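Local coordinates for protein proline dipeptidase (Streptococcus agalactiae, PDB 3OOO) that is the N-terminal domain of a probable manganese-dependent dipeptidase of the M24B family, which as a whole protein would hydrolyse dipeptides ending in proline, at residues S3-I8 / Y30-F35; A20-P25 / L45-D50; F93-V98 / T115-H120; L99-N104 / E122-Y127. All coordinates share one frame; numbering follows the deposited sequence. Where two conformers were deposited one is given.

All four contacts lie in the creatinase/prolidase N-terminal domain and are arranged about one mixed sheet. Contact 2 is its core, an antiparallel strand pair with buried apolar side chains on both faces. Contact 1 joins two helices over one of those faces, touching Phe22, Leu45 and Val47 of contact 2, and adds a lysine on a tyrosine ring where burial is partial. Contacts 3 and 4 both use strand 97-100 against the edge strand 120-123: 3 is a surface contact of aromatic packing and main-chain bonds, while 4 is more polar, with an asparagine, two bridging waters and the second subunit close by.

Contact 1 (S3-I8 / Y30-F35); sequences SKLNRI and YLTGFF
The Lys4 side chain lies over one face of the Tyr30 ring, the two side chains crossing at about a right angle. The ammonium NZ sits toward the rim, 3.7 Å from the ring centroid of Tyr30, in a cation-pi contact, and CD of Lys4 lies over the same face as a CH-pi partner. Beyond CG the lysine chain is extended, and NZ, still over the ring, also donates to Tyr30 O at 2.9 Å. The charge is therefore held twice by one residue, once by the pi cloud and once by a carbonyl near the end of helix 25-32. Next to the Lys4-Tyr30 pair the contact becomes apolar. Ile8 and Leu31 meet tip to tip, Ile8 CD1 to Leu31 CD2 at 3.6 Å, and Leu5 CD2 comes to 4.0 Å from Leu31 CD1. This is helix-on-helix packing on one side of the sheet: helices 3-14 and 25-32 flank each other, and Leu5, Ile8 and Leu31 also reach Val47 and Phe22 of the sheet they pack on. A water bridges the two backbones, accepting from Leu5 N at 3.0 Å and donating to Leu31 O at 2.9 Å. Leu5 CD1 also approaches Thr32 CG2. Thr32 OG1 accepts from Phe34 N in an ST turn and is bonded to Val28 O as well, while Gly33, with positive phi, takes the chain out of the helix.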
loop_
_atom_site.group_PDB
_atom_site.type_symbol
_atom_site.label_atom_id
_atom_site.label_comp_id
_atom_site.label_asym_id
_atom_site.label_seq_id
_atom_site.Cartn_x
_atom_site.Cartn_y
_atom_site.Cartn_z
ATOM N N SER A 3 4.882 27.741 0.140
ATOM C CA SER A 3 6.327 27.579 0.321
ATOM C C SER A 3 6.810 26.136 0.154
ATOM O O SER A 3 7.755 25.872 -0.597
ATOM C CB SER A 3 6.737 28.119 1.699
ATOM O OG SER A 3 8.077 27.779 2.020
ATOM N N LYS A 4 6.160 25.215 0.860
ATOM C CA LYS A 4 6.533 23.802 0.824
ATOM C C LYS A 4 6.308 23.213 -0.563
ATOM O O LYS A 4 7.175 22.516 -1.093
ATOM C CB LYS A 4 5.741 23.007 1.863
ATOM C CG LYS A 4 5.952 23.460 3.306
ATOM C CD LYS A 4 4.869 22.889 4.210
ATOM C CE LYS A 4 5.008 23.392 5.636
ATOM N NZ LYS A 4 3.827 23.003 6.459
ATOM N N LEU A 5 5.152 23.513 -1.151
ATOM C CA LEU A 5 4.825 22.985 -2.474
ATOM C C LEU A 5 5.731 23.560 -3.566
ATOM O O LEU A 5 6.126 22.840 -4.483
ATOM C CB LEU A 5 3.340 23.186 -2.803
ATOM C CG LEU A 5 2.379 22.216 -2.097
ATOM C CD1 LEU A 5 0.922 22.673 -2.210
ATOM C CD2 LEU A 5 2.553 20.789 -2.628
ATOM N N ASN A 6 6.067 24.847 -3.460
ATOM C CA ASN A 6 7.026 25.464 -4.383
ATOM C C ASN A 6 8.398 24.798 -4.295
ATOM O O ASN A 6 9.031 24.525 -5.316
ATOM C CB ASN A 6 7.163 26.972 -4.122
ATOM C CG ASN A 6 5.921 27.764 -4.522
ATOM O OD1 ASN A 6 5.181 27.387 -5.430
ATOM N ND2 ASN A 6 5.702 28.888 -3.842
ATOM N N ARG A 7 8.850 24.525 -3.072
ATOM C CA ARG A 7 10.111 23.817 -2.872
ATOM C C ARG A 7 10.120 22.415 -3.481
ATOM O O ARG A 7 11.104 22.014 -4.104
ATOM C CB ARG A 7 10.470 23.754 -1.391
ATOM C CG ARG A 7 11.236 24.962 -0.909
ATOM C CD ARG A 7 11.508 24.864 0.572
ATOM N NE ARG A 7 10.361 25.305 1.361
ATOM C CZ ARG A 7 10.203 25.072 2.659
ATOM N NH1 ARG A 7 11.120 24.389 3.336
ATOM N NH2 ARG A 7 9.124 25.525 3.285
ATOM N N ILE A 8 9.025 21.677 -3.305
ATOM C CA ILE A 8 8.894 20.347 -3.902
ATOM C C ILE A 8 8.971 20.441 -5.425
ATOM O O ILE A 8 9.675 19.660 -6.066
ATOM C CB ILE A 8 7.596 19.634 -3.442
ATOM C CG1 ILE A 8 7.691 19.307 -1.950
ATOM C CG2 ILE A 8 7.345 18.352 -4.259
ATOM C CD1 ILE A 8 6.390 18.877 -1.330
ATOM N N TYR A 30 -0.136 18.475 5.811
ATOM C CA TYR A 30 1.106 19.212 6.054
ATOM C C TYR A 30 1.392 20.199 4.919
ATOM O O TYR A 30 1.825 21.332 5.152
ATOM C CB TYR A 30 2.275 18.234 6.239
ATOM C CG TYR A 30 3.646 18.874 6.232
ATOM C CD1 TYR A 30 4.117 19.562 7.346
ATOM C CD2 TYR A 30 4.475 18.781 5.110
ATOM C CE1 TYR A 30 5.379 20.151 7.347
ATOM C CE2 TYR A 30 5.740 19.368 5.099
ATOM C CZ TYR A 30 6.182 20.050 6.222
ATOM O OH TYR A 30 7.431 20.634 6.225
ATOM N N LEU A 31 1.130 19.766 3.689
ATOM C CA LEU A 31 1.432 20.572 2.509
ATOM C C LEU A 31 0.397 21.638 2.167
ATOM O O LEU A 31 0.727 22.607 1.483
ATOM C CB LEU A 31 1.651 19.672 1.288
ATOM C CG LEU A 31 2.851 18.724 1.299
ATOM C CD1 LEU A 31 2.806 17.826 0.068
ATOM C CD2 LEU A 31 4.169 19.490 1.373
ATOM N N THR A 32 -0.846 21.456 2.619
ATOM C CA THR A 32 -1.969 22.276 2.138
ATOM C C THR A 32 -2.912 22.823 3.210
ATOM O O THR A 32 -3.650 23.773 2.947
ATOM C CB THR A 32 -2.866 21.504 1.133
ATOM O OG1 THR A 32 -3.576 20.463 1.820
ATOM C CG2 THR A 32 -2.049 20.919 -0.022
ATOM N N GLY A 33 -2.922 22.205 4.389
ATOM C CA GLY A 33 -3.895 22.540 5.432
ATOM C C GLY A 33 -5.242 21.854 5.275
ATOM O O GLY A 33 -6.158 22.074 6.073
ATOM N N PHE A 34 -5.368 21.026 4.238
ATOM C CA PHE A 34 -6.585 20.263 3.985
ATOM C C PHE A 34 -6.373 18.822 4.431
ATOM O O PHE A 34 -5.485 18.139 3.913
ATOM C CB PHE A 34 -6.948 20.325 2.491
ATOM C CG PHE A 34 -8.106 19.437 2.096
ATOM C CD1 PHE A 34 -9.421 19.804 2.381
ATOM C CD2 PHE A 34 -7.879 18.237 1.422
ATOM C CE1 PHE A 34 -10.490 18.986 2.015
ATOM C CE2 PHE A 34 -8.943 17.412 1.046
ATOM C CZ PHE A 34 -10.254 17.787 1.345
ATOM N N PHE A 35 -7.172 18.385 5.405
ATOM C CA PHE A 35 -7.158 16.994 5.853
ATOM C C PHE A 35 -8.367 16.217 5.367
ATOM O O PHE A 35 -9.511 16.592 5.641
ATOM C CB PHE A 35 -7.080 16.861 7.381
ATOM C CG PHE A 35 -6.914 15.433 7.840
ATOM C CD1 PHE A 35 -5.645 14.911 8.057
ATOM C CD2 PHE A 35 -8.025 14.597 8.005
ATOM C CE1 PHE A 35 -5.474 13.585 8.459
ATOM C CE2 PHE A 35 -7.864 13.267 8.402
ATOM C CZ PHE A 35 -6.589 12.764 8.627
HETATM O O HOH W 1 2.885 24.353 0.541
#

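Contact 2 (A20-P25 / L45-D50); sequences AVFSDP and LFVYED
Ala20 O accepts from Val47 N at 2.8 Å, and the reciprocal bond from Ala20 N to Val47 O closes a hydrogen-bonded antiparallel pair. Two residues along, Phe22 and Leu45 form a second such pair, with Leu45 N at 2.8 Å from Phe22 O. All four bonds are nearly straight at hydrogen, 170° to 172°. Between them Val21 and Phe46 make the non-hydrogen-bonded pair, and there Val21 CA lies 3.5 Å from Leu45 O in a CA-H...O contact.

The side chains divide between the two faces of the sheet. On one, Val21 and Phe46 run alongside with the same heading, with Val21 CG2 3.8 Å from Phe46 CD1. On the other, chi1 of -62° sets the Phe22 ring edge-on to Val47, whose CG2 stands in the ring plane, 3.7 Å from Phe22 CE2. The Phe22 ring and Val47 also pack on Ile8 of helix 3-14, and Phe22 on Leu31 of helix 25-32. Val21 is tied to Leu99 in the next strand by backbone bonds. In this buried place the strand pairing thus rests on mutually satisfied main-chain N-H and C=O groups, while the apolar side chains of Phe22 and Val47 carry the packing against the helices.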
loop_
_atom_site.group_PDB
_atom_site.type_symbol
_atom_site.label_atom_id
_atom_site.label_comp_id
_atom_site.label_asym_id
_atom_site.label_seq_id
_atom_site.Cartn_x
_atom_site.Cartn_y
_atom_site.Cartn_z
ATOM N N ALA A 20 5.235 14.543 -8.734
ATOM C CA ALA A 20 5.103 13.858 -7.450
ATOM C C ALA A 20 3.623 13.725 -7.132
ATOM O O ALA A 20 2.838 14.654 -7.343
ATOM C CB ALA A 20 5.809 14.622 -6.358
ATOM N N VAL A 21 3.245 12.555 -6.635
ATOM C CA VAL A 21 1.855 12.280 -6.297
ATOM C C VAL A 21 1.783 11.978 -4.811
ATOM O O VAL A 21 2.357 10.986 -4.348
ATOM C CB VAL A 21 1.308 11.068 -7.092
ATOM C CG1 VAL A 21 -0.149 10.802 -6.735
ATOM C CG2 VAL A 21 1.449 11.284 -8.597
ATOM N N PHE A 22 1.106 12.842 -4.064
ATOM C CA PHE A 22 0.938 12.651 -2.620
ATOM C C PHE A 22 -0.425 12.061 -2.311
ATOM O O PHE A 22 -1.427 12.427 -2.934
ATOM C CB PHE A 22 1.156 13.970 -1.875
ATOM C CG PHE A 22 2.540 14.520 -2.043
ATOM C CD1 PHE A 22 3.574 14.066 -1.232
ATOM C CD2 PHE A 22 2.820 15.454 -3.036
ATOM C CE1 PHE A 22 4.865 14.548 -1.389
ATOM C CE2 PHE A 22 4.111 15.950 -3.201
ATOM C CZ PHE A 22 5.137 15.496 -2.377
ATOM N N SER A 23 -0.453 11.125 -1.368
ATOM C CA SER A 23 -1.685 10.402 -1.048
ATOM C C SER A 23 -1.939 10.283 0.454
ATOM O O SER A 23 -3.065 10.029 0.871
ATOM C CB SER A 23 -1.647 9.008 -1.679
ATOM O OG SER A 23 -0.516 8.275 -1.242
ATOM N N ASP A 24 -0.891 10.437 1.258
ATOM C CA ASP A 24 -1.016 10.301 2.707
ATOM C C ASP A 24 -1.788 11.509 3.251
ATOM O O ASP A 24 -1.355 12.644 3.060
ATOM C CB ASP A 24 0.391 10.203 3.322
ATOM C CG ASP A 24 0.383 9.866 4.807
ATOM O OD1 ASP A 24 -0.531 10.282 5.542
ATOM O OD2 ASP A 24 1.334 9.185 5.252
ATOM N N PRO A 25 -2.940 11.273 3.918
ATOM C CA PRO A 25 -3.729 12.377 4.476
ATOM C C PRO A 25 -2.904 13.313 5.363
ATOM O O PRO A 25 -3.112 14.522 5.348
ATOM C CB PRO A 25 -4.801 11.653 5.302
ATOM C CG PRO A 25 -4.975 10.347 4.606
ATOM C CD PRO A 25 -3.589 9.969 4.145
ATOM N N LEU A 45 -2.791 14.405 -4.460
ATOM C CA LEU A 45 -2.295 15.739 -4.762
ATOM C C LEU A 45 -1.195 15.601 -5.798
ATOM O O LEU A 45 -0.151 15.006 -5.528
ATOM C CB LEU A 45 -1.757 16.410 -3.498
ATOM C CG LEU A 45 -1.133 17.802 -3.637
ATOM C CD1 LEU A 45 -2.158 18.837 -4.086
ATOM C CD2 LEU A 45 -0.496 18.223 -2.318
ATOM N N PHE A 46 -1.449 16.145 -6.983
ATOM C CA PHE A 46 -0.517 16.059 -8.098
ATOM C C PHE A 46 0.326 17.316 -8.154
ATOM O O PHE A 46 -0.194 18.408 -8.369
ATOM C CB PHE A 46 -1.266 15.861 -9.424
ATOM C CG PHE A 46 -2.080 14.596 -9.479
ATOM C CD1 PHE A 46 -1.470 13.373 -9.759
ATOM C CD2 PHE A 46 -3.454 14.622 -9.250
ATOM C CE1 PHE A 46 -2.218 12.198 -9.807
ATOM C CE2 PHE A 46 -4.213 13.449 -9.299
ATOM C CZ PHE A 46 -3.595 12.236 -9.578
ATOM N N VAL A 47 1.628 17.147 -7.940
ATOM C CA VAL A 47 2.572 18.261 -7.934
ATOM C C VAL A 47 3.461 18.142 -9.166
ATOM O O VAL A 47 4.351 17.295 -9.234
ATOM C CB VAL A 47 3.407 18.286 -6.633
ATOM C CG1 VAL A 47 4.413 19.449 -6.656
ATOM C CG2 VAL A 47 2.492 18.387 -5.417
ATOM N N TYR A 48 3.171 18.978 -10.162
ATOM C CA TYR A 48 3.940 19.025 -11.396
ATOM C C TYR A 48 5.148 19.923 -11.223
ATOM O O TYR A 48 5.156 20.802 -10.368
ATOM C CB TYR A 48 3.092 19.570 -12.538
ATOM C CG TYR A 48 2.104 18.595 -13.127
ATOM C CD1 TYR A 48 2.508 17.644 -14.064
ATOM C CD2 TYR A 48 0.754 18.650 -12.779
ATOM C CE1 TYR A 48 1.591 16.753 -14.627
ATOM C CE2 TYR A 48 -0.164 17.768 -13.330
ATOM C CZ TYR A 48 0.258 16.827 -14.250
ATOM O OH TYR A 48 -0.661 15.958 -14.796
ATOM N N GLU A 49 6.151 19.699 -12.065
ATOM C CA GLU A 49 7.378 20.486 -12.071
ATOM C C GLU A 49 7.177 21.906 -12.609
ATOM O O GLU A 49 7.993 22.786 -12.333
ATOM C CB GLU A 49 8.437 19.767 -12.924
ATOM C CG GLU A 49 8.004 19.582 -14.389
ATOM C CD GLU A 49 8.997 18.827 -15.261
ATOM O OE1 GLU A 49 10.151 18.593 -14.834
ATOM O OE2 GLU A 49 8.608 18.468 -16.395
ATOM N N ASP A 50 6.100 22.130 -13.364
ATOM C CA ASP A 50 5.982 23.326 -14.214
ATOM C C ASP A 50 4.673 24.114 -14.107
ATOM O O ASP A 50 4.409 25.001 -14.924
ATOM C CB ASP A 50 6.214 22.927 -15.682
ATOM C CG ASP A 50 5.224 21.874 -16.169
ATOM O OD1 ASP A 50 4.389 21.410 -15.362
ATOM O OD2 ASP A 50 5.287 21.505 -17.367
#

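Contact 3 (F93-V98 / T115-H120); sequences FSVSKV and TVFDGH
Phe93 and Phe117 cross at about a right angle as side chains, yet their rings meet obliquely, with planes 43° apart and centroids 5.8 Å from each other. The nearest carbons are Phe93 CD1 and Phe117 CE1, at 3.7 Å. Val116 fits beside both: its CG1 is 3.5 Å from Phe93 CE1 and lies over the centre of one face of the Phe117 ring. With CG1 anti to the backbone N (chi1 173°), this methyl is placed where the two rings converge. Val95 crosses Phe117 obliquely, bringing CG2 to 4.0 Å from Phe117 CB, and Val98 approaches the same carbon more loosely. The Phe117 ring extends inward to Leu19, Leu90 and Phe46.

The backbones close in toward the strand. His120 N donates to Ser96 O at 2.8 Å, and Val98 N donates to His120 O at 2.9 Å. Both bonds bracket Lys97 in its parallel bridge with His120. At the other end, a water accepts from Asp118 N at 2.8 Å; its approach to Phe93 O is too short to be relied on. Ser96 OG is hydrogen-bonded outside the contact, to Glu18 and Gln16. Here strand 97-100 and the start of strand 120-123 run parallel, joined through helix 107-116 in a beta-alpha-beta unit at the edge of the sheet.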
loop_
_atom_site.group_PDB
_atom_site.type_symbol
_atom_site.label_atom_id
_atom_site.label_comp_id
_atom_site.label_asym_id
_atom_site.label_seq_id
_atom_site.Cartn_x
_atom_site.Cartn_y
_atom_site.Cartn_z
ATOM N N PHE A 93 0.634 13.985 -19.208
ATOM C CA PHE A 93 1.012 12.614 -18.866
ATOM C C PHE A 93 2.358 12.225 -19.465
ATOM O O PHE A 93 2.800 11.083 -19.316
ATOM C CB PHE A 93 -0.074 11.626 -19.303
ATOM C CG PHE A 93 -1.430 11.957 -18.768
ATOM C CD1 PHE A 93 -1.803 11.557 -17.490
ATOM C CD2 PHE A 93 -2.326 12.694 -19.531
ATOM C CE1 PHE A 93 -3.057 11.876 -16.986
ATOM C CE2 PHE A 93 -3.580 13.019 -19.036
ATOM C CZ PHE A 93 -3.944 12.608 -17.761
ATOM N N SER A 94 3.003 13.171 -20.144
ATOM C CA SER A 94 4.345 12.958 -20.684
ATOM C C SER A 94 5.344 12.830 -19.532
ATOM O O SER A 94 6.040 13.787 -19.192
ATOM C CB SER A 94 4.742 14.106 -21.619
ATOM O OG SER A 94 3.802 14.276 -22.668
ATOM N N VAL A 95 5.385 11.647 -18.920
ATOM C CA VAL A 95 6.237 11.404 -17.755
ATOM C C VAL A 95 7.243 10.282 -17.996
ATOM O O VAL A 95 7.040 9.406 -18.847
ATOM C CB VAL A 95 5.418 11.105 -16.459
ATOM C CG1 VAL A 95 4.565 12.301 -16.062
ATOM C CG2 VAL A 95 4.559 9.847 -16.621
ATOM N N SER A 96 8.335 10.325 -17.243
ATOM C CA SER A 96 9.316 9.258 -17.248
ATOM C C SER A 96 9.521 8.743 -15.833
ATOM O O SER A 96 9.703 7.544 -15.625
ATOM C CB SER A 96 10.642 9.741 -17.839
ATOM O OG SER A 96 11.236 10.744 -17.032
ATOM N N LYS A 97 9.502 9.662 -14.867
ATOM C CA LYS A 97 9.683 9.317 -13.463
ATOM C C LYS A 97 8.656 10.043 -12.599
ATOM O O LYS A 97 8.521 11.267 -12.662
ATOM C CB LYS A 97 11.113 9.627 -12.993
ATOM C CG LYS A 97 11.433 9.090 -11.595
ATOM C CD LYS A 97 12.921 9.165 -11.251
ATOM C CE LYS A 97 13.286 10.481 -10.575
ATOM N NZ LYS A 97 14.706 10.503 -10.120
ATOM N N VAL A 98 7.930 9.269 -11.798
ATOM C CA VAL A 98 6.933 9.821 -10.887
ATOM C C VAL A 98 7.321 9.458 -9.459
ATOM O O VAL A 98 7.600 8.291 -9.161
ATOM C CB VAL A 98 5.512 9.274 -11.188
ATOM C CG1 VAL A 98 4.487 9.905 -10.253
ATOM C CG2 VAL A 98 5.120 9.519 -12.643
ATOM N N THR A 115 -2.108 2.779 -14.387
ATOM C CA THR A 115 -2.974 2.800 -15.578
ATOM C C THR A 115 -3.059 4.197 -16.188
ATOM O O THR A 115 -3.437 4.352 -17.354
ATOM C CB THR A 115 -4.419 2.283 -15.306
ATOM O OG1 THR A 115 -5.148 3.230 -14.505
ATOM C CG2 THR A 115 -4.398 0.914 -14.627
ATOM N N VAL A 116 -2.711 5.204 -15.388
ATOM C CA VAL A 116 -2.798 6.608 -15.788
ATOM C C VAL A 116 -1.461 7.119 -16.313
ATOM O O VAL A 116 -1.413 7.812 -17.334
ATOM C CB VAL A 116 -3.285 7.494 -14.611
ATOM C CG1 VAL A 116 -3.217 8.983 -14.966
ATOM C CG2 VAL A 116 -4.702 7.104 -14.205
ATOM N N PHE A 117 -0.383 6.775 -15.614
ATOM C CA PHE A 117 0.945 7.269 -15.964
ATOM C C PHE A 117 1.841 6.139 -16.444
ATOM O O PHE A 117 2.055 5.163 -15.721
ATOM C CB PHE A 117 1.596 7.966 -14.765
ATOM C CG PHE A 117 0.773 9.080 -14.189
ATOM C CD1 PHE A 117 0.774 10.338 -14.779
ATOM C CD2 PHE A 117 -0.001 8.873 -13.050
ATOM C CE1 PHE A 117 0.006 11.369 -14.246
ATOM C CE2 PHE A 117 -0.764 9.901 -12.508
ATOM C CZ PHE A 117 -0.760 11.149 -13.107
ATOM N N ASP A 118 2.346 6.282 -17.669
ATOM C CA ASP A 118 3.320 5.353 -18.229
ATOM C C ASP A 118 4.737 5.852 -17.929
ATOM O O ASP A 118 5.396 6.459 -18.780
ATOM C CB ASP A 118 3.096 5.192 -19.738
ATOM C CG ASP A 118 3.978 4.120 -20.350
ATOM O OD1 ASP A 118 4.290 3.133 -19.649
ATOM O OD2 ASP A 118 4.357 4.267 -21.531
ATOM N N GLY A 119 5.189 5.611 -16.707
ATOM C CA GLY A 119 6.516 6.020 -16.275
ATOM C C GLY A 119 6.963 5.140 -15.132
ATOM O O GLY A 119 6.190 4.317 -14.633
ATOM N N HIS A 120 8.212 5.306 -14.721
ATOM C CA HIS A 120 8.728 4.575 -13.578
ATOM C C HIS A 120 8.365 5.307 -12.291
ATOM O O HIS A 120 8.628 6.501 -12.145
ATOM C CB HIS A 120 10.244 4.391 -13.686
ATOM C CG HIS A 120 10.848 3.672 -12.518
ATOM N ND1 HIS A 120 10.543 2.363 -12.210
ATOM C CD2 HIS A 120 11.736 4.083 -11.581
ATOM C CE1 HIS A 120 11.217 1.999 -11.133
ATOM N NE2 HIS A 120 11.950 3.023 -10.734
HETATM O O HOH W 2 2.015 8.775 -18.899
#

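Contact 4 (L99-N104 / E122-Y127); sequences LAEFDN and ENLTPY
Asn123 OD1 accepts from Phe102 N at 3.0 Å, with the donor tilted 33° from the amide's carbonyl plane. A water donates to the same OD1 at 2.9 Å and accepts from Asp103 N, while a second water links Asn123 ND2 to Asp103 OD2. The amide is thus held at both its oxygen and its nitrogen. Chi1 of -169° turns the Asn123 amide away from its own N and across to the turn that follows strand 97-100. Phe102 and Asn123 pass one another in opposite directions, the ring and amide planes 19° apart. One face of the ring lies over the peptide of Glu122 and Asn123, with Glu122 C at 3.6 Å from Phe102 CZ.

Next along the strands, Ala100 N donates to Glu122 O at 2.9 Å; the bond from Leu124 N to Ala100 O is weak. Leu99 and Glu122 run alongside each other, with Leu99 CD2 3.6 Å from Glu122 CG, and Leu124 CD1 packs at 3.6 Å against Glu101 CG.

Farther out, the carboxylate of Glu101 is occupied by Thr27 OG1 and by the backbone N atoms of Ser23 and Asp24, which fixes this turn against the end of strand 19-22. Asp103 OD1 bonds to Thr108 of the second subunit, and Phe102 packs on that same threonine, bringing the turn to the subunit interface. Leu99 and Glu122 form a parallel bridge between the two strands of the beta-alpha-beta unit that runs through helix 107-116, with strand 120-123 at the sheet edge within the chain.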
loop_
_atom_site.group_PDB
_atom_site.type_symbol
_atom_site.label_atom_id
_atom_site.label_comp_id
_atom_site.label_asym_id
_atom_site.label_seq_id
_atom_site.Cartn_x
_atom_site.Cartn_y
_atom_site.Cartn_z
ATOM N N LEU A 99 7.356 10.457 -8.583
ATOM C CA LEU A 99 7.573 10.212 -7.159
ATOM C C LEU A 99 6.229 9.979 -6.480
ATOM O O LEU A 99 5.266 10.687 -6.754
ATOM C CB LEU A 99 8.315 11.384 -6.506
ATOM C CG LEU A 99 9.662 11.820 -7.096
ATOM C CD1 LEU A 99 10.253 12.940 -6.261
ATOM C CD2 LEU A 99 10.645 10.665 -7.189
ATOM N N ALA A 100 6.164 8.970 -5.615
ATOM C CA ALA A 100 4.942 8.681 -4.864
ATOM C C ALA A 100 5.281 8.264 -3.438
ATOM O O ALA A 100 6.441 7.983 -3.138
ATOM C CB ALA A 100 4.122 7.610 -5.569
ATOM N N GLU A 101 4.277 8.234 -2.562
ATOM C CA GLU A 101 4.493 7.897 -1.156
ATOM C C GLU A 101 4.339 6.404 -0.916
ATOM O O GLU A 101 3.276 5.934 -0.513
ATOM C CB GLU A 101 3.538 8.677 -0.255
ATOM C CG GLU A 101 3.705 10.173 -0.330
ATOM C CD GLU A 101 2.896 10.861 0.732
ATOM O OE1 GLU A 101 1.749 11.256 0.433
ATOM O OE2 GLU A 101 3.398 10.980 1.874
ATOM N N PHE A 102 5.421 5.670 -1.150
ATOM C CA PHE A 102 5.397 4.213 -1.070
ATOM C C PHE A 102 5.053 3.673 0.324
ATOM O O PHE A 102 4.537 2.565 0.436
ATOM C CB PHE A 102 6.727 3.643 -1.572
ATOM C CG PHE A 102 6.832 3.550 -3.080
ATOM C CD1 PHE A 102 5.900 4.169 -3.919
ATOM C CD2 PHE A 102 7.893 2.857 -3.663
ATOM C CE1 PHE A 102 6.012 4.081 -5.309
ATOM C CE2 PHE A 102 8.013 2.761 -5.050
ATOM C CZ PHE A 102 7.074 3.373 -5.877
ATOM N N ASP A 103 5.317 4.459 1.370
ATOM C CA ASP A 103 4.976 4.064 2.749
ATOM C C ASP A 103 3.486 4.190 3.082
ATOM O O ASP A 103 3.034 3.692 4.124
ATOM C CB ASP A 103 5.782 4.875 3.775
ATOM C CG ASP A 103 7.262 4.527 3.784
ATOM O OD1 ASP A 103 7.650 3.447 3.283
ATOM O OD2 ASP A 103 8.046 5.345 4.316
ATOM N N ASN A 104 2.735 4.880 2.224
ATOM C CA ASN A 104 1.302 5.115 2.449
ATOM C C ASN A 104 0.442 4.474 1.376
ATOM O O ASN A 104 -0.590 3.865 1.667
ATOM C CB ASN A 104 0.998 6.617 2.502
ATOM C CG ASN A 104 -0.499 6.918 2.423
ATOM O OD1 ASN A 104 -1.035 7.208 1.348
ATOM N ND2 ASN A 104 -1.179 6.840 3.564
ATOM N N GLU A 122 8.882 5.777 -8.250
ATOM C CA GLU A 122 9.737 5.521 -7.101
ATOM C C GLU A 122 9.249 6.277 -5.873
ATOM O O GLU A 122 8.431 7.202 -5.977
ATOM C CB GLU A 122 11.211 5.812 -7.407
ATOM C CG GLU A 122 11.541 7.239 -7.773
ATOM C CD GLU A 122 13.011 7.413 -8.122
ATOM O OE1 GLU A 122 13.514 6.667 -8.992
ATOM O OE2 GLU A 122 13.664 8.296 -7.528
ATOM N N ASN A 123 9.751 5.870 -4.710
ATOM C CA ASN A 123 9.405 6.508 -3.451
ATOM C C ASN A 123 9.922 7.939 -3.408
ATOM O O ASN A 123 10.842 8.299 -4.155
ATOM C CB ASN A 123 9.970 5.704 -2.276
ATOM C CG ASN A 123 9.433 6.161 -0.933
ATOM O OD1 ASN A 123 8.275 6.562 -0.808
ATOM N ND2 ASN A 123 10.282 6.106 0.085
ATOM N N LEU A 124 9.319 8.745 -2.538
ATOM C CA LEU A 124 9.785 10.099 -2.283
ATOM C C LEU A 124 11.283 10.092 -2.002
ATOM O O LEU A 124 11.816 9.151 -1.403
ATOM C CB LEU A 124 9.053 10.711 -1.089
ATOM C CG LEU A 124 7.526 10.791 -1.104
ATOM C CD1 LEU A 124 7.065 11.473 0.181
ATOM C CD2 LEU A 124 6.992 11.524 -2.329
ATOM N N THR A 125 11.952 11.147 -2.450
ATOM C CA THR A 125 13.367 11.342 -2.191
ATOM C C THR A 125 13.568 11.722 -0.724
ATOM O O THR A 125 12.627 12.174 -0.067
ATOM C CB THR A 125 13.915 12.474 -3.065
ATOM O OG1 THR A 125 13.097 13.635 -2.883
ATOM C CG2 THR A 125 13.915 12.072 -4.531
ATOM N N PRO A 126 14.794 11.537 -0.194
ATOM C CA PRO A 126 15.062 11.977 1.173
ATOM C C PRO A 126 14.701 13.442 1.422
ATOM O O PRO A 126 14.174 13.762 2.485
ATOM C CB PRO A 126 16.568 11.759 1.314
ATOM C CG PRO A 126 16.835 10.586 0.448
ATOM C CD PRO A 126 15.912 10.742 -0.737
ATOM N N TYR A 127 14.957 14.315 0.446
ATOM C CA TYR A 127 14.634 15.739 0.587
ATOM C C TYR A 127 13.161 15.975 0.920
ATOM O O TYR A 127 12.841 16.745 1.830
ATOM C CB TYR A 127 15.037 16.536 -0.660
ATOM C CG TYR A 127 14.625 17.995 -0.605
ATOM C CD1 TYR A 127 15.289 18.897 0.225
ATOM C CD2 TYR A 127 13.562 18.470 -1.375
ATOM C CE1 TYR A 127 14.913 20.231 0.280
ATOM C CE2 TYR A 127 13.175 19.803 -1.325
ATOM C CZ TYR A 127 13.855 20.679 -0.494
ATOM O OH TYR A 127 13.480 22.002 -0.438
HETATM O O HOH W 3 6.505 7.136 1.445
HETATM O O HOH W 4 9.227 7.106 2.676
#